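Threonine phosphate decarboxylase-like enzyme (Sulfurospirillum multivorans, PDB 6OUX) catalyses the pyridoxal phosphate-dependent decarboxylation of L-serine O-phosphate to ethanolamine O-phosphate, a precursor in norcobamide biosynthesis. Local coordinates at residues H18-N23 with E32-M37; I45-L50 with I352-M357; S51-S56 with G372-E377; M306-E311 with E377-V382; I337-V342 with E366-A371. One frame throughout, in Å; residues are numbered along the deposited sequence.

Overall arrangement
Contact 1 comes first along the chain and closes before the others open; it joins two N-terminal helices at the surface, with its centre about 14 Å from that of contact 2. Contacts 2 and 5 have centres about 10 Å apart and share one mixed sheet, where strands 352-356 and 367-371 are neighbours carrying Arg355 and Arg369, which bind O-phospho-L-serine. Contacts 3 and 4 both use helix 375-388, share Glu377 and have centres about 10 Å apart. Contacts 2, 3 and 4 each pair segments distant in sequence and alternate along the chain. Early residues are thereby fastened to the C-terminal part that supplies two substrate-binding arginines.

Contact 1 (H18-N23 with E32-M37); sequences HALKQN and EDLKKM
Asp33 meets the loop after helix 11-19 in two ways. Its backbone O, which already accepts the helix bond from Met37 N, is approached by Leu20 CD2 at 3.8 Å, while its carboxylate reaches past the leucine to Lys21. There OD2 lies 3.5 Å from Lys21 CB, so the aliphatic root of the lysine and not its amino group is what touches the acid; the two side chains pass at a slant. A water is modelled between Lys21 O and Asp33 OD2, at distances so short that its exact place is doubtful. Asp33 itself sits in the first turn of helix 31-37, where its N is bonded to Ser30 OG.

Two consecutive short helices and the loop joining them fold against each other at the N-terminal surface, and Leu20, just beyond the end of helix 11-19, is laid against the next helix and also against Pro29 of the connecting loop. Leu34 joins from the buried side: its CD2 is 4.1 Å from Leu20 CD1, and its other methyl, CD1, packs against the ring of Tyr353. One turn on, Met37 CB lies 4.1 Å from Leu20 CD2. With CG anti to the backbone N (chi1 -175°) and bends at chi2 and chi3, the thioether curls round, bringing Met37 CE to 4.2 Å from the same Leu20 CD2.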
# COMPACT_ATOMS: atom_id res chain seq x y z
N HIS A 18 -20.34 19.86 11.97
CA HIS A 18 -19.75 19.27 13.20
C HIS A 18 -20.27 17.91 13.66
O HIS A 18 -19.52 17.11 14.19
CB HIS A 18 -19.91 20.24 14.35
CG HIS A 18 -19.01 21.44 14.28
ND1 HIS A 18 -17.92 21.53 13.43
CD2 HIS A 18 -19.03 22.60 14.98
CE1 HIS A 18 -17.32 22.69 13.61
NE2 HIS A 18 -17.96 23.35 14.56
N ALA A 19 -21.55 17.64 13.53
CA ALA A 19 -22.07 16.30 13.89
C ALA A 19 -21.29 15.17 13.20
O ALA A 19 -21.21 14.05 13.72
CB ALA A 19 -23.56 16.18 13.54
N LEU A 20 -20.76 15.45 12.00
CA LEU A 20 -20.07 14.43 11.20
C LEU A 20 -18.79 13.86 11.85
O LEU A 20 -18.10 14.55 12.61
CB LEU A 20 -19.73 14.99 9.83
CG LEU A 20 -20.94 15.24 8.97
CD1 LEU A 20 -20.55 16.12 7.81
CD2 LEU A 20 -21.50 13.91 8.49
N LYS A 21 -18.52 12.58 11.54
CA LYS A 21 -17.24 11.94 11.88
C LYS A 21 -16.05 12.88 11.56
O LYS A 21 -15.90 13.33 10.41
CB LYS A 21 -17.02 10.62 11.11
CG LYS A 21 -18.02 9.50 11.33
CD LYS A 21 -18.52 9.39 12.76
CE LYS A 21 -19.19 8.03 13.02
NZ LYS A 21 -18.32 7.08 13.77
N GLN A 22 -15.26 13.17 12.59
CA GLN A 22 -13.91 13.71 12.45
C GLN A 22 -12.80 12.65 12.27
O GLN A 22 -12.97 11.50 12.66
CB GLN A 22 -13.56 14.47 13.71
CG GLN A 22 -14.18 15.84 13.82
CD GLN A 22 -13.52 16.65 14.93
OE1 GLN A 22 -12.32 16.52 15.20
NE2 GLN A 22 -14.32 17.47 15.60
N ASN A 23 -11.67 13.05 11.68
CA ASN A 23 -10.47 12.25 11.63
C ASN A 23 -9.23 13.13 11.59
O ASN A 23 -9.27 14.33 11.34
CB ASN A 23 -10.49 11.31 10.43
CG ASN A 23 -10.54 12.06 9.12
OD1 ASN A 23 -11.61 12.29 8.55
ND2 ASN A 23 -9.39 12.44 8.63
N GLU A 32 -16.39 12.12 1.55
CA GLU A 32 -17.46 11.16 1.32
C GLU A 32 -18.64 11.46 2.26
O GLU A 32 -19.80 11.35 1.87
CB GLU A 32 -16.93 9.74 1.52
CG GLU A 32 -15.78 9.35 0.57
CD GLU A 32 -14.36 9.55 1.12
OE1 GLU A 32 -14.13 10.44 1.97
OE2 GLU A 32 -13.45 8.80 0.67
N ASP A 33 -18.31 11.89 3.49
CA ASP A 33 -19.31 12.24 4.52
C ASP A 33 -20.11 13.54 4.29
O ASP A 33 -21.26 13.65 4.75
CB ASP A 33 -18.63 12.32 5.90
CG ASP A 33 -18.52 10.96 6.57
OD1 ASP A 33 -18.96 9.96 5.95
OD2 ASP A 33 -18.03 10.88 7.72
N LEU A 34 -19.49 14.52 3.62
CA LEU A 34 -20.12 15.78 3.26
C LEU A 34 -21.09 15.61 2.09
O LEU A 34 -22.11 16.27 2.05
CB LEU A 34 -19.06 16.81 2.83
CG LEU A 34 -18.23 17.63 3.82
CD1 LEU A 34 -17.29 18.54 3.02
CD2 LEU A 34 -19.09 18.46 4.76
N LYS A 35 -20.71 14.80 1.10
CA LYS A 35 -21.59 14.47 -0.02
C LYS A 35 -22.89 13.84 0.45
O LYS A 35 -23.95 14.18 -0.07
CB LYS A 35 -20.90 13.54 -1.03
CG LYS A 35 -21.81 13.02 -2.16
CD LYS A 35 -22.38 14.16 -3.02
CE LYS A 35 -23.44 13.69 -4.01
NZ LYS A 35 -22.85 13.11 -5.24
N LYS A 36 -22.85 12.94 1.42
CA LYS A 36 -24.13 12.35 1.89
C LYS A 36 -24.90 13.34 2.77
O LYS A 36 -26.07 13.58 2.51
CB LYS A 36 -23.99 10.94 2.50
CG LYS A 36 -23.13 10.78 3.74
CD LYS A 36 -23.07 9.32 4.16
CE LYS A 36 -22.12 8.52 3.26
NZ LYS A 36 -22.57 7.11 3.11
N MET A 37 -24.25 13.98 3.74
CA MET A 37 -24.92 15.02 4.55
C MET A 37 -25.37 16.23 3.72
O MET A 37 -26.45 16.77 3.92
CB MET A 37 -24.02 15.49 5.71
CG MET A 37 -24.65 16.48 6.69
SD MET A 37 -26.04 15.74 7.61
CE MET A 37 -25.29 15.49 9.22
O HOH W 1 -16.07 12.24 8.20

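Contact 2 (I45-L50 with I352-M357); sequences IDACYL and IYVRTM
The ring of Tyr353 lies broadside to the thiol of Cys48: SG stands over one face, 3.7 Å from the ring centroid and 14° off the ring normal, a sulfur-aromatic contact. A first torsion of -157°, which sets the ring on the far side of CB from its own amide nitrogen, offers that face to the sulfur, and the same Cys48 SG rests 3.6 Å from Val354 C. Ile45 and Ile352 are turned differently, side by side and pointing the same way, with Ile45 CD1 4.0 Å from Ile352 CG1 on the other face of the sheet. The backbones pair as short parallel strands: Tyr353 N donates to Ile45 O at 2.9 Å and 167°, and Tyr353 O accepts from Ala47 N at 2.8 Å. Cys48 is set in place by an Asx turn, its N bonded to Asp46 OD1 at 2.9 Å, while Asp46 OD2 is taken by His27. Replacing Tyr353 by an alanine would probably leave Cys48 SG without its aromatic face and Pro29 O without the hydroxyl now bonded to it. Two residues on is Arg355, which binds O-phospho-L-serine. Helix 375-388 covers the isoleucine face through Ile381 and Cys380, helix 339-350 touches Tyr353 and Val354, and strand 367-371 borders strand 352-356 on its other side.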
# COMPACT_ATOMS: atom_id res chain seq x y z
N ILE A 45 -13.18 24.22 -4.93
CA ILE A 45 -11.74 24.28 -4.65
C ILE A 45 -11.52 23.49 -3.37
O ILE A 45 -12.03 23.88 -2.31
CB ILE A 45 -11.25 25.74 -4.47
CG1 ILE A 45 -11.45 26.53 -5.75
CG2 ILE A 45 -9.78 25.76 -4.05
CD1 ILE A 45 -11.24 28.01 -5.56
N ASP A 46 -10.73 22.42 -3.47
CA ASP A 46 -10.37 21.69 -2.27
C ASP A 46 -9.00 22.19 -1.89
O ASP A 46 -7.99 21.85 -2.54
CB ASP A 46 -10.37 20.17 -2.53
CG ASP A 46 -9.95 19.35 -1.31
OD1 ASP A 46 -9.52 19.87 -0.21
OD2 ASP A 46 -10.07 18.10 -1.45
N ALA A 47 -8.92 22.99 -0.85
CA ALA A 47 -7.59 23.40 -0.34
C ALA A 47 -7.20 22.73 1.00
O ALA A 47 -6.47 23.30 1.79
CB ALA A 47 -7.50 24.91 -0.26
N CYS A 48 -7.63 21.49 1.21
CA CYS A 48 -7.25 20.72 2.38
C CYS A 48 -6.06 19.83 2.15
O CYS A 48 -5.15 19.79 2.98
CB CYS A 48 -8.38 19.78 2.80
SG CYS A 48 -9.75 20.58 3.60
N TYR A 49 -6.06 19.08 1.06
CA TYR A 49 -4.94 18.19 0.79
C TYR A 49 -3.77 18.90 0.11
O TYR A 49 -3.91 19.87 -0.65
CB TYR A 49 -5.36 16.94 -0.01
CG TYR A 49 -5.63 17.28 -1.42
CD1 TYR A 49 -6.81 17.93 -1.77
CD2 TYR A 49 -4.70 17.00 -2.42
CE1 TYR A 49 -7.07 18.29 -3.08
CE2 TYR A 49 -4.95 17.38 -3.74
CZ TYR A 49 -6.15 18.03 -4.05
OH TYR A 49 -6.47 18.40 -5.34
N LEU A 50 -2.60 18.38 0.38
CA LEU A 50 -1.35 19.02 0.04
C LEU A 50 -0.82 18.40 -1.26
O LEU A 50 -0.71 17.19 -1.40
CB LEU A 50 -0.40 18.90 1.16
CG LEU A 50 -0.99 19.26 2.52
CD1 LEU A 50 0.04 18.98 3.57
CD2 LEU A 50 -1.44 20.71 2.61
N ILE A 352 -15.34 26.45 -1.27
CA ILE A 352 -13.92 26.31 -0.91
C ILE A 352 -13.82 25.53 0.37
O ILE A 352 -14.39 26.00 1.38
CB ILE A 352 -13.28 27.68 -0.75
CG1 ILE A 352 -13.27 28.41 -2.14
CG2 ILE A 352 -11.85 27.54 -0.24
CD1 ILE A 352 -12.81 29.85 -2.12
N TYR A 353 -13.08 24.39 0.36
CA TYR A 353 -12.78 23.60 1.60
C TYR A 353 -11.37 23.85 2.15
O TYR A 353 -10.40 23.71 1.41
CB TYR A 353 -12.90 22.11 1.31
CG TYR A 353 -13.17 21.23 2.49
CD1 TYR A 353 -13.51 21.74 3.75
CD2 TYR A 353 -13.13 19.87 2.33
CE1 TYR A 353 -13.76 20.89 4.82
CE2 TYR A 353 -13.39 19.04 3.40
CZ TYR A 353 -13.73 19.55 4.64
OH TYR A 353 -13.99 18.71 5.70
N VAL A 354 -11.28 24.26 3.41
CA VAL A 354 -9.99 24.43 4.10
C VAL A 354 -10.05 23.65 5.42
O VAL A 354 -11.12 23.16 5.80
CB VAL A 354 -9.60 25.92 4.32
CG1 VAL A 354 -9.65 26.68 3.02
CG2 VAL A 354 -10.44 26.63 5.39
N ARG A 355 -8.89 23.46 6.05
CA ARG A 355 -8.74 22.51 7.16
C ARG A 355 -8.69 23.30 8.47
O ARG A 355 -7.87 24.23 8.66
CB ARG A 355 -7.47 21.60 6.90
CG ARG A 355 -7.09 20.50 7.92
CD ARG A 355 -8.30 19.62 8.13
NE ARG A 355 -8.08 18.37 8.85
CZ ARG A 355 -7.96 18.24 10.17
NH1 ARG A 355 -7.88 19.30 10.97
NH2 ARG A 355 -7.87 17.01 10.69
N THR A 356 -9.59 22.97 9.37
CA THR A 356 -9.48 23.53 10.73
C THR A 356 -8.19 23.09 11.47
O THR A 356 -7.70 21.95 11.30
CB THR A 356 -10.67 23.16 11.62
OG1 THR A 356 -10.57 23.89 12.83
CG2 THR A 356 -10.74 21.68 11.96
N MET A 357 -7.70 23.98 12.34
CA MET A 357 -6.64 23.58 13.31
C MET A 357 -7.14 23.28 14.72
O MET A 357 -6.34 22.83 15.57
CB MET A 357 -5.55 24.62 13.37
CG MET A 357 -4.87 24.67 12.01
SD MET A 357 -3.58 23.51 11.52
CE MET A 357 -4.39 22.22 10.70

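Contact 3 (S51-S56 with G372-E377); sequences SNPYAS and GRTREE
Arg373, Pro53 and Tyr54 account for most of the buried surface. The Arg373 chain leaves its backbone pointing away from 51-56, and bends at chi2 (-40°) and chi3 (-63°) bring the guanidinium back. Pro53 CG then lies over one face of that group, 4.1 Å from Arg373 CZ and offset toward the rim, while Ser51 CB sits at the guanidinium edge, 3.8 Å from Arg373 NH1. The proline ring also leans on the loop before helix 375-388, with Pro53 CG 3.8 Å from Arg373 C and Pro53 CB 4.0 Å from Thr374 CG2. Tyr54 extends further along: its OH accepts from Arg375 N at 3.2 Å with an N-H...O angle of 144°, and stands 3.6 Å from Thr374 CA. The phenol thus reaches a backbone amide in the opening turn of helix 375-388. Tyr302 of helix 289-314 adds a bond to Gly372 O and packs on Pro53. Asn52 OD1 accepts weakly from the amides of Tyr54 and Ala55, and Thr374 OG1 weakly from Glu377 N. The arrangement is a pair of N-capped helix starts, joining helix 53-68 to helix 375-388 within the class I and II aminotransferase fold.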
# COMPACT_ATOMS: atom_id res chain seq x y z
N SER A 51 -0.58 19.25 -2.23
CA SER A 51 -0.18 18.81 -3.53
C SER A 51 0.54 19.99 -4.17
O SER A 51 0.61 21.06 -3.59
CB SER A 51 -1.42 18.50 -4.34
OG SER A 51 -1.03 17.71 -5.42
N ASN A 52 1.08 19.79 -5.35
CA ASN A 52 1.48 20.86 -6.22
C ASN A 52 0.64 20.61 -7.51
O ASN A 52 0.93 19.69 -8.25
CB ASN A 52 3.02 20.83 -6.47
CG ASN A 52 3.47 21.81 -7.57
OD1 ASN A 52 2.64 22.44 -8.28
ND2 ASN A 52 4.74 21.90 -7.76
N PRO A 53 -0.36 21.44 -7.77
CA PRO A 53 -1.21 21.20 -8.92
C PRO A 53 -0.47 21.33 -10.26
O PRO A 53 -0.82 20.62 -11.23
CB PRO A 53 -2.37 22.19 -8.75
CG PRO A 53 -1.88 23.23 -7.79
CD PRO A 53 -0.77 22.63 -6.99
N TYR A 54 0.60 22.10 -10.31
CA TYR A 54 1.44 22.15 -11.51
C TYR A 54 2.25 20.86 -11.76
O TYR A 54 2.40 20.40 -12.89
CB TYR A 54 2.35 23.38 -11.50
CG TYR A 54 1.61 24.70 -11.31
CD1 TYR A 54 0.93 25.31 -12.36
CD2 TYR A 54 1.61 25.34 -10.10
CE1 TYR A 54 0.28 26.54 -12.20
CE2 TYR A 54 1.00 26.57 -9.92
CZ TYR A 54 0.31 27.18 -10.96
OH TYR A 54 -0.31 28.43 -10.74
N ALA A 55 2.72 20.21 -10.71
CA ALA A 55 3.35 18.92 -10.93
C ALA A 55 2.33 17.84 -11.23
O ALA A 55 2.62 16.89 -11.91
CB ALA A 55 4.15 18.51 -9.72
N SER A 56 1.19 17.92 -10.56
CA SER A 56 0.16 16.93 -10.73
C SER A 56 -0.30 16.89 -12.24
O SER A 56 -0.33 15.84 -12.83
CB SER A 56 -0.96 17.31 -9.75
OG SER A 56 -2.02 16.49 -10.02
N GLY A 372 -1.83 25.62 -0.92
CA GLY A 372 -1.66 26.56 -2.01
C GLY A 372 -2.11 25.85 -3.26
O GLY A 372 -1.78 24.66 -3.43
N ARG A 373 -2.97 26.52 -4.04
CA ARG A 373 -3.48 25.95 -5.30
C ARG A 373 -2.88 26.66 -6.55
O ARG A 373 -1.75 27.18 -6.51
CB ARG A 373 -5.01 25.99 -5.30
CG ARG A 373 -5.67 25.32 -4.12
CD ARG A 373 -5.04 24.03 -3.67
NE ARG A 373 -5.08 22.99 -4.68
CZ ARG A 373 -4.28 21.93 -4.69
NH1 ARG A 373 -3.36 21.71 -3.71
NH2 ARG A 373 -4.40 21.06 -5.70
N THR A 374 -3.62 26.68 -7.65
CA THR A 374 -3.19 27.39 -8.82
C THR A 374 -3.42 28.88 -8.54
O THR A 374 -4.17 29.25 -7.60
CB THR A 374 -4.03 26.97 -10.07
OG1 THR A 374 -5.40 27.31 -9.86
CG2 THR A 374 -3.93 25.46 -10.35
N ARG A 375 -2.88 29.73 -9.41
CA ARG A 375 -3.07 31.16 -9.27
C ARG A 375 -4.53 31.55 -9.24
O ARG A 375 -4.91 32.38 -8.43
CB ARG A 375 -2.28 32.01 -10.30
CG ARG A 375 -2.30 33.52 -9.98
CD ARG A 375 -1.73 34.43 -11.07
NE ARG A 375 -0.32 34.13 -11.29
CZ ARG A 375 0.21 33.70 -12.44
NH1 ARG A 375 -0.53 33.55 -13.55
NH2 ARG A 375 1.50 33.41 -12.48
N GLU A 376 -5.35 30.96 -10.14
CA GLU A 376 -6.77 31.29 -10.22
C GLU A 376 -7.51 30.90 -8.93
O GLU A 376 -8.29 31.66 -8.38
CB GLU A 376 -7.43 30.59 -11.42
CG GLU A 376 -7.90 31.58 -12.49
CD GLU A 376 -7.91 30.94 -13.88
OE1 GLU A 376 -9.03 30.72 -14.42
OE2 GLU A 376 -6.80 30.67 -14.41
N GLU A 377 -7.20 29.70 -8.45
CA GLU A 377 -7.82 29.21 -7.24
C GLU A 377 -7.37 30.04 -6.04
O GLU A 377 -8.21 30.37 -5.17
CB GLU A 377 -7.56 27.72 -7.08
CG GLU A 377 -8.31 26.90 -8.12
CD GLU A 377 -8.12 25.43 -7.97
OE1 GLU A 377 -9.04 24.67 -8.20
OE2 GLU A 377 -7.00 25.02 -7.71

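Contact 4 (M306-E311 with E377-V382); sequences MCRFKE and ENNCIV
Phe309 and Asn378 are stacked flat, the amide plane only 10° from the ring plane and Asn378 CG poised over one face, displaced toward the rim. The closest atoms are Phe309 CD1 and Asn378 CB, at 3.4 Å. At the ring edge stand two methyls: Val382 CG2, 3.8 Å from Phe309 CE1, and Ile381 CG2, 4.1 Å from Phe309 CZ. The ring reaches across to the other helix because its first torsion (chi1 -174°) swings it away from its own backbone N; the helix axes come within 10.3 Å and run almost parallel, 12° apart. Farther out, the Arg308 guanidinium turns its edge to Asn379, but Arg308 NH1 and Asn379 OD1 are 4.0 Å apart, and the arginine finds its salt bridge with Glu305 instead.

The second shell fixes the amide. Asn378 ND2 bonds to Glu305 OE2, and Asn378 OD1 accepts from Arg373 N, which leaves the flat face to meet the ring. Ile370 of strand 367-371 packs on both Phe309 and Ile381, tying the helix pair to the sheet. With alanine at Phe309, a gap would probably open between the helices, and the Asn378 amide would lose the surface it lies on. With both polar atoms bonded, the buried Asn378 amide can stack its face on the ring without losing hydrogen bonds, while one glutamate oxygen, Glu305 OE2, serves both Arg308 and Asn378 and probably balances the arginine's charge.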
# COMPACT_ATOMS: atom_id res chain seq x y z
N MET A 306 3.10 30.29 -4.49
CA MET A 306 2.96 30.28 -3.04
C MET A 306 3.40 31.63 -2.46
O MET A 306 2.77 32.13 -1.51
CB MET A 306 3.83 29.20 -2.37
CG MET A 306 3.21 27.82 -2.29
SD MET A 306 1.66 27.64 -1.40
CE MET A 306 1.71 28.60 -0.09
N CYS A 307 4.53 32.13 -2.91
CA CYS A 307 5.00 33.46 -2.47
C CYS A 307 3.94 34.53 -2.77
O CYS A 307 3.60 35.32 -1.91
CB CYS A 307 6.31 33.79 -3.10
SG CYS A 307 7.69 32.82 -2.47
N ARG A 308 3.36 34.48 -3.96
CA ARG A 308 2.31 35.44 -4.33
C ARG A 308 1.03 35.31 -3.50
O ARG A 308 0.47 36.30 -3.06
CB ARG A 308 2.04 35.32 -5.82
CG ARG A 308 1.20 36.42 -6.41
CD ARG A 308 0.43 35.90 -7.64
NE ARG A 308 -0.91 36.46 -7.54
CZ ARG A 308 -2.02 35.89 -7.06
NH1 ARG A 308 -3.13 36.62 -7.04
NH2 ARG A 308 -2.07 34.61 -6.69
N PHE A 309 0.58 34.08 -3.29
CA PHE A 309 -0.49 33.79 -2.44
C PHE A 309 -0.24 34.34 -0.98
O PHE A 309 -1.14 34.98 -0.41
CB PHE A 309 -0.71 32.27 -2.44
CG PHE A 309 -1.90 31.79 -1.69
CD1 PHE A 309 -3.14 32.43 -1.78
CD2 PHE A 309 -1.84 30.59 -0.97
CE1 PHE A 309 -4.24 31.94 -1.11
CE2 PHE A 309 -2.96 30.08 -0.34
CZ PHE A 309 -4.15 30.74 -0.42
N LYS A 310 0.91 34.03 -0.40
CA LYS A 310 1.22 34.52 0.96
C LYS A 310 1.19 36.03 1.06
O LYS A 310 0.70 36.57 2.02
CB LYS A 310 2.59 34.06 1.43
CG LYS A 310 2.59 32.59 1.69
CD LYS A 310 3.96 32.11 2.13
CE LYS A 310 4.90 31.86 1.01
NZ LYS A 310 6.22 31.46 1.57
N GLU A 311 1.74 36.70 0.06
CA GLU A 311 1.74 38.13 0.01
C GLU A 311 0.30 38.65 -0.09
O GLU A 311 -0.07 39.64 0.60
CB GLU A 311 2.55 38.61 -1.21
CG GLU A 311 2.81 40.09 -1.24
CD GLU A 311 3.56 40.54 -2.47
OE1 GLU A 311 3.08 40.31 -3.61
OE2 GLU A 311 4.64 41.14 -2.28
N GLU A 377 -7.20 29.70 -8.45
CA GLU A 377 -7.82 29.21 -7.24
C GLU A 377 -7.37 30.04 -6.04
O GLU A 377 -8.21 30.37 -5.17
CB GLU A 377 -7.56 27.72 -7.08
CG GLU A 377 -8.31 26.90 -8.12
CD GLU A 377 -8.12 25.43 -7.97
OE1 GLU A 377 -9.04 24.67 -8.20
OE2 GLU A 377 -7.00 25.02 -7.71
N ASN A 378 -6.09 30.38 -5.94
CA ASN A 378 -5.64 31.21 -4.84
C ASN A 378 -6.37 32.52 -4.83
O ASN A 378 -6.73 32.99 -3.77
CB ASN A 378 -4.12 31.43 -4.84
CG ASN A 378 -3.35 30.12 -4.53
OD1 ASN A 378 -3.93 29.17 -3.99
ND2 ASN A 378 -2.13 30.03 -4.97
N ASN A 379 -6.61 33.12 -6.01
CA ASN A 379 -7.27 34.42 -6.05
C ASN A 379 -8.67 34.30 -5.45
O ASN A 379 -9.07 35.16 -4.67
CB ASN A 379 -7.29 34.94 -7.50
CG ASN A 379 -7.70 36.40 -7.61
OD1 ASN A 379 -7.08 37.30 -7.01
ND2 ASN A 379 -8.76 36.66 -8.41
N CYS A 380 -9.38 33.23 -5.80
CA CYS A 380 -10.71 32.95 -5.28
C CYS A 380 -10.72 32.80 -3.74
O CYS A 380 -11.58 33.32 -3.03
CB CYS A 380 -11.29 31.66 -5.89
SG CYS A 380 -11.70 31.81 -7.67
N ILE A 381 -9.74 32.11 -3.24
CA ILE A 381 -9.60 31.97 -1.80
C ILE A 381 -9.38 33.33 -1.14
O ILE A 381 -9.99 33.63 -0.12
CB ILE A 381 -8.45 30.98 -1.47
CG1 ILE A 381 -8.80 29.60 -1.95
CG2 ILE A 381 -8.23 30.96 0.01
CD1 ILE A 381 -7.65 28.61 -1.92
N VAL A 382 -8.48 34.13 -1.67
CA VAL A 382 -8.16 35.38 -1.05
C VAL A 382 -9.45 36.29 -1.04
O VAL A 382 -9.77 36.98 -0.04
CB VAL A 382 -7.01 36.12 -1.78
CG1 VAL A 382 -6.84 37.51 -1.15
CG2 VAL A 382 -5.70 35.35 -1.69

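Contact 5 (I337-V342 with E366-A371); sequences IKASFV and ECIRIA
The first turn of helix 339-350 lies beside the start of strand 367-371, with Ala339 and Glu366 nearest, their CA atoms 5.4 Å apart. Glu366 carries the polar part. Its OE1 accepts from Ala339 N at 2.9 Å and 165°, met on the anti side and 19° out of the carboxylate plane. Glu366 OE1 also accepts from a water, its oxygen 2.8 Å away, which in turn accepts from Ser340 N. A bend at chi2 (-70°) turns the carboxylate onto the helix start; nearer the backbone, Glu366 CB lies 3.6 Å from Ile337 O.

Lys338 slants across the carboxylate with its methylenes, Lys338 CD lying 3.8 Å from Glu366 CD, whereas its NZ remains beyond salt-bridge range of OE2. Deeper in, Ala339 CB packs 4.1 Å from Ile368 CG2; with CG1 held between the backbone N and the carbonyl carbon (chi1 54°), that methyl is the branch presented to the alanine. Val342 CG1 follows more loosely against Ile368 CD1. The contact sets the N-terminus of helix 339-350 on the strand that carries the substrate-binding Arg369, three residues after Glu366. One carboxylate oxygen thus serves two amides, one directly and one through water, and both the helix end and the nearby lysine would tend to favour the charged form of Glu366.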
# COMPACT_ATOMS: atom_id res chain seq x y z
N ILE A 337 -13.76 35.32 16.15
CA ILE A 337 -14.20 34.60 14.93
C ILE A 337 -13.77 33.16 15.10
O ILE A 337 -12.60 32.93 15.36
CB ILE A 337 -13.53 35.19 13.66
CG1 ILE A 337 -13.82 36.68 13.48
CG2 ILE A 337 -13.94 34.45 12.41
CD1 ILE A 337 -15.29 37.03 13.29
N LYS A 338 -14.69 32.20 14.96
CA LYS A 338 -14.36 30.79 15.06
C LYS A 338 -13.92 30.28 13.70
O LYS A 338 -14.43 30.73 12.69
CB LYS A 338 -15.58 29.93 15.45
CG LYS A 338 -16.11 30.08 16.88
CD LYS A 338 -15.13 29.64 17.93
CE LYS A 338 -15.73 29.94 19.29
NZ LYS A 338 -15.04 29.27 20.40
N ALA A 339 -12.98 29.34 13.67
CA ALA A 339 -12.62 28.65 12.43
C ALA A 339 -13.88 28.05 11.78
O ALA A 339 -14.01 28.10 10.55
CB ALA A 339 -11.59 27.57 12.68
N SER A 340 -14.77 27.49 12.57
CA SER A 340 -16.05 26.85 12.05
C SER A 340 -16.94 27.81 11.23
O SER A 340 -17.45 27.46 10.17
CB SER A 340 -16.89 26.21 13.22
OG SER A 340 -17.21 27.20 14.22
N PHE A 341 -17.03 29.05 11.68
CA PHE A 341 -17.71 30.11 10.97
C PHE A 341 -17.10 30.33 9.60
O PHE A 341 -17.81 30.40 8.64
CB PHE A 341 -17.65 31.41 11.74
CG PHE A 341 -18.12 32.60 10.96
CD1 PHE A 341 -19.49 32.80 10.70
CD2 PHE A 341 -17.21 33.52 10.47
CE1 PHE A 341 -19.89 33.88 9.93
CE2 PHE A 341 -17.62 34.59 9.71
CZ PHE A 341 -18.94 34.77 9.43
N VAL A 342 -15.78 30.43 9.55
CA VAL A 342 -15.05 30.68 8.33
C VAL A 342 -15.14 29.50 7.40
O VAL A 342 -15.43 29.65 6.22
CB VAL A 342 -13.60 31.14 8.58
CG1 VAL A 342 -12.84 31.38 7.28
CG2 VAL A 342 -13.65 32.41 9.34
N GLU A 366 -7.78 30.28 17.03
CA GLU A 366 -8.67 29.68 16.03
C GLU A 366 -7.98 29.81 14.66
O GLU A 366 -7.89 30.91 14.14
CB GLU A 366 -10.02 30.44 16.01
CG GLU A 366 -10.93 30.16 17.22
CD GLU A 366 -11.48 28.75 17.18
OE1 GLU A 366 -11.88 28.23 16.08
OE2 GLU A 366 -11.50 28.12 18.25
N CYS A 367 -7.48 28.71 14.09
CA CYS A 367 -6.62 28.73 12.90
C CYS A 367 -7.19 27.82 11.85
O CYS A 367 -7.94 26.84 12.15
CB CYS A 367 -5.17 28.32 13.24
SG CYS A 367 -4.29 29.55 14.24
N ILE A 368 -6.81 28.15 10.61
CA ILE A 368 -7.07 27.29 9.48
C ILE A 368 -5.77 27.06 8.69
O ILE A 368 -4.92 27.96 8.61
CB ILE A 368 -8.15 27.85 8.54
CG1 ILE A 368 -7.84 29.28 8.06
CG2 ILE A 368 -9.49 27.84 9.22
CD1 ILE A 368 -8.80 29.72 6.96
N ARG A 369 -5.65 25.89 8.12
CA ARG A 369 -4.53 25.56 7.21
C ARG A 369 -5.05 25.52 5.80
O ARG A 369 -5.98 24.76 5.50
CB ARG A 369 -3.91 24.22 7.52
CG ARG A 369 -2.53 24.03 6.86
CD ARG A 369 -2.13 22.59 6.86
NE ARG A 369 -3.02 21.73 6.10
CZ ARG A 369 -2.89 20.41 6.04
NH1 ARG A 369 -1.90 19.82 6.68
NH2 ARG A 369 -3.71 19.67 5.33
N ILE A 370 -4.44 26.32 4.91
CA ILE A 370 -4.89 26.37 3.50
C ILE A 370 -3.77 25.90 2.56
O ILE A 370 -2.70 26.45 2.57
CB ILE A 370 -5.28 27.82 3.05
CG1 ILE A 370 -6.20 28.46 4.11
CG2 ILE A 370 -5.91 27.78 1.65
CD1 ILE A 370 -6.59 29.89 3.82
N ALA A 371 -4.05 24.89 1.76
CA ALA A 371 -3.07 24.40 0.79
C ALA A 371 -3.00 25.37 -0.38
O ALA A 371 -4.05 25.87 -0.83
CB ALA A 371 -3.48 23.04 0.29
O HOH W 2 -13.93 26.53 15.25